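Local structure of mandelate racemase/muconate lactonizing enzyme-like protein (3CYJ) at residues A[161-166]-A[189-194]. The protein belongs to the enolase superfamily, pairing an N-terminal capping domain with a TIM-barrel-like C-terminal domain that holds a sodium ion in this crystal. Sequence-based numbering, arbitrary orientation.
With NA (sodium ion), chain E.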
# COMPACT_ATOMS: atom_id res chain seq x y z
N PRO A 161 5.80 -36.26 20.27
CA PRO A 161 7.04 -35.51 20.07
C PRO A 161 6.89 -33.97 20.04
O PRO A 161 7.81 -33.26 19.64
CB PRO A 161 7.54 -36.04 18.72
CG PRO A 161 6.27 -36.37 17.95
CD PRO A 161 5.20 -36.68 18.99
N ARG A 162 5.73 -33.48 20.52
CA ARG A 162 5.40 -32.06 20.55
C ARG A 162 4.54 -31.76 21.76
O ARG A 162 3.52 -32.41 22.00
CB ARG A 162 4.62 -31.66 19.30
CG ARG A 162 5.39 -31.79 18.00
CD ARG A 162 4.46 -31.95 16.74
NE ARG A 162 3.54 -33.09 16.88
CZ ARG A 162 3.72 -34.28 16.32
NH1 ARG A 162 4.81 -34.50 15.58
NH2 ARG A 162 2.85 -35.27 16.49
N VAL A 163 4.95 -30.77 22.53
CA VAL A 163 4.17 -30.38 23.69
C VAL A 163 4.01 -28.86 23.76
O VAL A 163 4.98 -28.11 23.41
CB VAL A 163 4.75 -30.92 25.05
CG1 VAL A 163 4.68 -32.46 25.12
CG2 VAL A 163 6.12 -30.38 25.33
N LYS A 164 2.82 -28.43 24.22
CA LYS A 164 2.56 -27.00 24.49
C LYS A 164 2.27 -26.65 25.96
O LYS A 164 1.58 -27.38 26.67
CB LYS A 164 1.44 -26.44 23.55
CG LYS A 164 1.33 -24.89 23.47
CD LYS A 164 0.22 -24.45 22.43
CE LYS A 164 -1.17 -24.59 23.07
NZ LYS A 164 -2.33 -24.32 22.21
N MET A 165 2.81 -25.53 26.40
CA MET A 165 2.60 -25.00 27.76
C MET A 165 2.16 -23.49 27.74
O MET A 165 2.30 -22.80 26.73
CB MET A 165 3.87 -25.18 28.61
CG MET A 165 5.15 -24.56 28.04
SD MET A 165 6.65 -24.50 29.12
CE MET A 165 6.13 -23.46 30.50
N LYS A 166 1.60 -23.02 28.85
CA LYS A 166 1.25 -21.62 29.01
C LYS A 166 2.38 -20.76 29.57
O LYS A 166 3.17 -21.20 30.41
CB LYS A 166 0.02 -21.50 29.91
CG LYS A 166 -1.14 -22.44 29.57
CD LYS A 166 -1.62 -22.24 28.16
CE LYS A 166 -3.09 -22.59 28.04
NZ LYS A 166 -3.40 -22.90 26.64
N VAL A 189 12.18 -33.17 21.70
CA VAL A 189 10.77 -32.86 21.75
C VAL A 189 10.58 -31.36 21.47
O VAL A 189 11.27 -30.50 22.04
CB VAL A 189 10.18 -33.27 23.12
CG1 VAL A 189 8.76 -32.76 23.29
CG2 VAL A 189 10.27 -34.79 23.33
N GLU A 190 9.69 -31.04 20.55
CA GLU A 190 9.36 -29.67 20.23
C GLU A 190 8.62 -28.99 21.39
O GLU A 190 7.63 -29.53 21.91
CB GLU A 190 8.50 -29.64 18.95
CG GLU A 190 8.32 -28.26 18.35
CD GLU A 190 7.14 -28.19 17.35
OE1 GLU A 190 6.97 -29.21 16.60
OE2 GLU A 190 6.44 -27.11 17.31
N LEU A 191 9.12 -27.84 21.81
CA LEU A 191 8.43 -27.12 22.88
C LEU A 191 7.69 -25.88 22.38
O LEU A 191 8.31 -24.98 21.84
CB LEU A 191 9.38 -26.76 24.04
CG LEU A 191 8.79 -26.05 25.27
CD1 LEU A 191 7.64 -26.84 26.00
CD2 LEU A 191 9.86 -25.57 26.22
N MET A 192 6.37 -25.83 22.60
CA MET A 192 5.52 -24.79 22.08
C MET A 192 4.96 -23.98 23.25
O MET A 192 4.65 -24.54 24.30
CB MET A 192 4.35 -25.47 21.33
CG MET A 192 4.75 -26.59 20.26
SD MET A 192 3.42 -27.69 19.80
CE MET A 192 2.31 -26.49 19.04
N VAL A 193 4.82 -22.66 23.08
CA VAL A 193 4.20 -21.81 24.15
C VAL A 193 2.93 -21.08 23.69
O VAL A 193 2.76 -20.75 22.52
CB VAL A 193 5.22 -20.86 24.87
CG1 VAL A 193 6.43 -21.67 25.53
CG2 VAL A 193 5.70 -19.74 23.95
N ASP A 194 2.04 -20.81 24.65
CA ASP A 194 0.81 -20.12 24.39
C ASP A 194 0.68 -19.00 25.42
O ASP A 194 0.73 -19.27 26.61
CB ASP A 194 -0.36 -21.10 24.43
CG ASP A 194 -1.70 -20.45 24.09
OD1 ASP A 194 -1.83 -19.21 23.82
OD2 ASP A 194 -2.70 -21.18 24.14
NA NA E . -4.60 -20.21 22.92
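K166 and D194 run side by side in the same direction, a pairing that illustrates how neighbouring parallel strands place charged groups together at the C-terminal ends of the barrel strands. K166 NZ donates to D194 OD2 over 3.1 Å in a salt bridge, meeting the oxygen from above the carboxylate plane, 44° out of it. The same OD2 binds the sodium ion at 2.5 Å, while E221 and E222 supply the other two protein oxygens and OD1 accepts a bond from the backbone of N196. D194 reaches this position with CG anti to its backbone nitrogen (chi1 -177°). K164 lies on the same face and lays its CE against D194 CB at 3.8 Å; its ammonium group forms salt bridges with E221 and E317 and a hydrogen bond with Y135 OH. Strands 162-166 and 190-194, joined through helix 174-185, make up a right-handed beta-alpha-beta crossover of the TIM-barrel-like domain, and these polar residues face the barrel interior. Five backbone hydrogen bonds hold the parallel register, the straightest running from V163 N to E190 O at 174°. Further back on the inner face, M192 crosses K164 at about a right angle, its CB 3.7 Å from K164 CG. R162 meets E190 with its aliphatic part: E190 OE1 sits 3.3 Å from R162 CG, and the charged atoms do not touch, whereas the guanidinium end leads away to the carbonyl of V134. Turned to the other face, L191 inserts CD1 between two side chains of the partner strand, 3.9 Å from V163 CG2 and equally far from M165 CG. Helices 145-157 and 174-185 cover this apolar layer, with L152 and I185 each touching both V163 and L191.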